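Putative DNA binding protein (Bacteroides thetaiotaomicron VPI-5482, PDB 3HTN) is a metal-binding protein of the PCC (DUF296) family that forms a trimer and possibly binds DNA. Local coordinates at residues 12-16 with 17-21; 26-29 with 30-34. All blocks are in the same frame, centred on the assembly; numbering follows the deposited sequence. Where two conformers were deposited one is given.

Contact 1 (12-16 with 17-21); sequences KKIGN and KYIVS. With SO4 (sulfate ion), chain F.
The Y18 ring meets the aliphatic chain of K13, which in one of its two conformers crosses it obliquely: K13 CG lies 3.5 Å from Y18 CE1, and K13 CE reaches 3.7 Å from Y18 OH. A water sits over one ring face, offset toward the rim, and donates to G15 O and, weakly, to K17 O; F35 meets the same ring edge-to-face. K13 CG stands anti to the backbone N (chi1 -171°), which carries the chain past the CE1 side of the ring, and a bend at chi4 lets K13 NZ donate to G15 O at 3.0 Å. In the flat amide of N16, N16 ND2 donates almost straight to O1 of a sulfate probably from the crystallisation liquor (2.7 Å, 174°), while N16 OD1 accepts from K17 NZ at 3.2 Å. These contacts belong to a beta hairpin of strands 9-14 and 17-22, closed by a type II' turn from I14 to K17. I14 N donates to K17 O at 2.8 Å and K12 pairs with I19 through two bonds. On the other sheet face from Y18, I14 CD1 packs 4.1 Å from I19 CG1, beside Y128 of the second subunit. K17 NZ also donates to sulfate O1 (3.0 Å) and forms a salt bridge with E126 of the second subunit; N16 of the second and third subunits and K17 of the second bind the same sulfate.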
loop_
_atom_site.group_PDB
_atom_site.type_symbol
_atom_site.label_atom_id
_atom_site.label_comp_id
_atom_site.label_asym_id
_atom_site.label_seq_id
_atom_site.Cartn_x
_atom_site.Cartn_y
_atom_site.Cartn_z
ATOM N N LYS A 12 8.490 -5.983 17.652
ATOM C CA LYS A 12 7.483 -6.491 18.563
ATOM C C LYS A 12 6.627 -7.517 17.841
ATOM O O LYS A 12 6.063 -7.229 16.806
ATOM C CB LYS A 12 6.598 -5.358 19.090
ATOM C CG LYS A 12 5.541 -5.791 20.085
ATOM C CD LYS A 12 4.756 -4.576 20.547
ATOM C CE LYS A 12 3.689 -4.970 21.542
ATOM N NZ LYS A 12 4.276 -5.604 22.761
ATOM N N LYS A 13 6.520 -8.710 18.408
ATOM C CA LYS A 13 5.685 -9.746 17.829
ATOM C C LYS A 13 4.254 -9.593 18.294
ATOM O O LYS A 13 3.998 -9.522 19.502
ATOM C CB LYS A 13 6.186 -11.130 18.231
ATOM C CG LYS A 13 5.497 -12.270 17.506
ATOM C CD LYS A 13 6.165 -13.597 17.863
ATOM C CE LYS A 13 5.493 -14.768 17.159
ATOM N NZ LYS A 13 4.078 -14.945 17.618
ATOM N N ILE A 14 3.321 -9.589 17.347
ATOM C CA ILE A 14 1.885 -9.495 17.654
ATOM C C ILE A 14 1.169 -10.531 16.802
ATOM O O ILE A 14 0.878 -10.285 15.640
ATOM C CB ILE A 14 1.270 -8.124 17.388
ATOM C CG1 ILE A 14 2.025 -7.017 18.136
ATOM C CG2 ILE A 14 -0.205 -8.157 17.864
ATOM C CD1 ILE A 14 1.505 -5.630 17.865
ATOM N N GLY A 15 0.915 -11.692 17.389
ATOM C CA GLY A 15 0.284 -12.778 16.674
ATOM C C GLY A 15 1.139 -13.226 15.503
ATOM O O GLY A 15 2.320 -13.510 15.682
ATOM N N ASN A 16 0.546 -13.201 14.309
ATOM C CA ASN A 16 1.209 -13.627 13.076
ATOM C C ASN A 16 2.022 -12.509 12.410
ATOM O O ASN A 16 2.555 -12.715 11.321
ATOM C CB ASN A 16 0.168 -14.197 12.081
ATOM C CG ASN A 16 -0.873 -13.146 11.612
ATOM O OD1 ASN A 16 -1.078 -12.116 12.254
ATOM N ND2 ASN A 16 -1.538 -13.429 10.494
ATOM N N LYS A 17 2.115 -11.349 13.065
ATOM C CA LYS A 17 2.831 -10.209 12.540
ATOM C C LYS A 17 3.935 -9.755 13.471
ATOM O O LYS A 17 3.959 -10.089 14.661
ATOM C CB LYS A 17 1.852 -9.054 12.332
ATOM C CG LYS A 17 0.838 -9.359 11.253
ATOM C CD LYS A 17 -0.083 -8.199 10.982
ATOM C CE LYS A 17 -1.275 -8.655 10.162
ATOM N NZ LYS A 17 -2.249 -9.351 11.055
ATOM N N TYR A 18 4.845 -8.980 12.902
ATOM C CA TYR A 18 5.887 -8.318 13.638
ATOM C C TYR A 18 5.898 -6.863 13.228
ATOM O O TYR A 18 5.815 -6.552 12.058
ATOM C CB TYR A 18 7.255 -8.899 13.333
ATOM C CG TYR A 18 7.441 -10.349 13.665
ATOM C CD1 TYR A 18 7.929 -10.727 14.897
ATOM C CD2 TYR A 18 7.189 -11.349 12.719
ATOM C CE1 TYR A 18 8.132 -12.068 15.197
ATOM C CE2 TYR A 18 7.395 -12.674 13.012
ATOM C CZ TYR A 18 7.865 -13.026 14.245
ATOM O OH TYR A 18 8.054 -14.359 14.543
ATOM N N ILE A 19 6.000 -5.982 14.206
ATOM C CA ILE A 19 6.201 -4.574 13.947
ATOM C C ILE A 19 7.702 -4.395 14.034
ATOM O O ILE A 19 8.285 -4.634 15.098
ATOM C CB ILE A 19 5.482 -3.669 14.978
ATOM C CG1 ILE A 19 3.996 -4.034 15.065
ATOM C CG2 ILE A 19 5.673 -2.223 14.645
ATOM C CD1 ILE A 19 3.295 -4.274 13.761
ATOM N N VAL A 20 8.313 -3.974 12.930
ATOM C CA VAL A 20 9.760 -3.838 12.856
ATOM C C VAL A 20 10.133 -2.378 12.722
ATOM O O VAL A 20 9.639 -1.694 11.829
ATOM C CB VAL A 20 10.325 -4.639 11.694
ATOM C CG1 VAL A 20 11.845 -4.532 11.633
ATOM C CG2 VAL A 20 9.864 -6.087 11.817
ATOM N N SER A 21 10.973 -1.915 13.647
ATOM C CA SER A 21 11.519 -0.577 13.646
ATOM C C SER A 21 12.985 -0.665 13.280
ATOM O O SER A 21 13.800 -1.123 14.066
ATOM C CB SER A 21 11.303 0.080 14.998
ATOM O OG SER A 21 11.787 1.394 14.970
HETATM S S SO4 F . -4.878 -11.217 9.598
HETATM O O1 SO4 F . -3.519 -11.741 9.707
HETATM O O2 SO4 F . -5.290 -10.663 10.883
HETATM O O3 SO4 F . -5.791 -12.291 9.221
HETATM O O4 SO4 F . -4.907 -10.161 8.576
HETATM O O HOH W 1 4.585 -13.312 14.103
#

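Contact 2 (26-29 with 30-34); sequences TEIV and KALNA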
loop_
_atom_site.group_PDB
_atom_site.type_symbol
_atom_site.label_atom_id
_atom_site.label_comp_id
_atom_site.label_asym_id
_atom_site.label_seq_id
_atom_site.Cartn_x
_atom_site.Cartn_y
_atom_site.Cartn_z
ATOM N N THR A 26 20.548 2.821 8.498
ATOM C CA THR A 26 20.695 1.429 8.150
ATOM C C THR A 26 20.041 1.182 6.807
ATOM O O THR A 26 19.022 1.811 6.503
ATOM C CB THR A 26 20.018 0.600 9.238
ATOM O OG1 THR A 26 20.643 0.918 10.497
ATOM C CG2 THR A 26 20.138 -0.880 8.999
ATOM N N GLU A 27 20.622 0.292 6.005
ATOM C CA GLU A 27 20.074 -0.062 4.710
ATOM C C GLU A 27 18.886 -1.001 4.967
ATOM O O GLU A 27 19.042 -2.097 5.524
ATOM C CB GLU A 27 21.147 -0.654 3.785
ATOM C CG GLU A 27 20.751 -0.556 2.319
ATOM C CD GLU A 27 19.749 -1.588 1.937
ATOM O OE1 GLU A 27 20.108 -2.781 1.997
ATOM O OE2 GLU A 27 18.621 -1.207 1.624
ATOM N N ILE A 28 17.718 -0.548 4.533
ATOM C CA ILE A 28 16.436 -1.180 4.900
ATOM C C ILE A 28 16.230 -2.586 4.334
ATOM O O ILE A 28 15.662 -3.466 5.000
ATOM C CB ILE A 28 15.283 -0.243 4.493
ATOM C CG1 ILE A 28 15.319 1.022 5.355
ATOM C CG2 ILE A 28 13.910 -0.927 4.610
ATOM C CD1 ILE A 28 14.413 2.148 4.857
ATOM N N VAL A 29 16.685 -2.805 3.103
ATOM C CA VAL A 29 16.485 -4.090 2.444
ATOM C C VAL A 29 17.332 -5.166 3.121
ATOM O O VAL A 29 16.823 -6.233 3.455
ATOM C CB VAL A 29 16.735 -3.996 0.922
ATOM C CG1 VAL A 29 16.612 -5.381 0.292
ATOM C CG2 VAL A 29 15.784 -2.994 0.281
ATOM N N LYS A 30 18.596 -4.843 3.398
ATOM C CA LYS A 30 19.489 -5.711 4.150
ATOM C C LYS A 30 18.877 -6.043 5.519
ATOM O O LYS A 30 18.886 -7.191 5.949
ATOM C CB LYS A 30 20.838 -5.017 4.348
ATOM C CG LYS A 30 21.940 -5.848 5.040
ATOM C CD LYS A 30 23.171 -5.003 5.309
ATOM C CE LYS A 30 24.175 -5.742 6.204
ATOM N NZ LYS A 30 25.364 -4.885 6.548
ATOM N N ALA A 31 18.365 -5.027 6.199
ATOM C CA ALA A 31 17.774 -5.220 7.512
ATOM C C ALA A 31 16.545 -6.116 7.460
ATOM O O ALA A 31 16.378 -7.015 8.283
ATOM C CB ALA A 31 17.440 -3.878 8.171
ATOM N N LEU A 32 15.668 -5.868 6.503
ATOM C CA LEU A 32 14.467 -6.712 6.382
ATOM C C LEU A 32 14.819 -8.143 6.051
ATOM O O LEU A 32 14.188 -9.074 6.578
ATOM C CB LEU A 32 13.483 -6.137 5.370
ATOM C CG LEU A 32 12.807 -4.834 5.788
ATOM C CD1 LEU A 32 12.152 -4.146 4.592
ATOM C CD2 LEU A 32 11.753 -5.023 6.904
ATOM N N ASN A 33 15.803 -8.341 5.178
ATOM C CA ASN A 33 16.276 -9.693 4.867
ATOM C C ASN A 33 16.740 -10.379 6.137
ATOM O O ASN A 33 16.300 -11.488 6.454
ATOM C CB ASN A 33 17.421 -9.674 3.836
ATOM C CG ASN A 33 16.924 -9.614 2.405
ATOM O OD1 ASN A 33 16.449 -10.607 1.861
ATOM N ND2 ASN A 33 17.057 -8.459 1.784
ATOM N N ALA A 34 17.580 -9.677 6.892
ATOM C CA ALA A 34 18.151 -10.207 8.132
ATOM C C ALA A 34 17.062 -10.555 9.158
ATOM O O ALA A 34 17.147 -11.591 9.840
ATOM C CB ALA A 34 19.130 -9.202 8.716
#
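E27 turns its side chain back over the start of the helix to meet the backbone of V29 and K30. From CB the chain runs to CG, anti to the backbone N (chi1 -159°), then folds at chi2 (-77°), bringing E27 CD within 3.7 Å of K30 N. At the tip, E27 OE1 accepts from K30 N at 2.9 Å and also lies against K30 CB; E27 OE2 accepts from V29 N at 2.9 Å and takes a further bond from A115 N on strand 107-117. Both V29 N and K30 N approach from above the carboxylate plane. E27 is thus the N-cap of helix 28-39, the helix that follows strand 17-22 in this PCC-family fold and packs on the large antiparallel sheet. The charge of the E27 carboxylate at the helix N-terminus probably interacts favourably with the helix dipole. The backbone bond from A31 N to E27 O opens the regular i to i+4 pattern, continued from L32 to I28. V29 O, one residue on from I28 O, is gripped twice by N33: N33 N lies 2.9 Å away, and in one of two conformers N33 ND2, at 2.8 Å, comes from above the carbonyl plane along a more bent path (137°). V29 packs on L112, its side chain about 8 Å from that of H111, an iron-binding residue. On the buried side, I28 CG2 in one of two conformers meets L32 CD1 at 3.7 Å; both residues pack on I22, and L32 extends to L94 and L96 of strand 91-101.

How the contacts relate
Contact 1 lies toward the periphery, its centre about 16 Å from the chain centre, in a hairpin that includes the outermost strand 9-14; the centre of contact 2, at the start of the helix, lies about 8 Å from the chain centre. Polar groups in contact 1 reach beyond the chain to neighbouring subunits and a shared sulfate, whereas in contact 2 a carboxylate and an amide serve helix backbone atoms, and no other subunit touches the segments. Their centres are 16 Å apart and they do not touch. Strand 17-22 nevertheless links them: V20 of contact 1 packs on F35 of the helix, while A31 of contact 2 packs on I22.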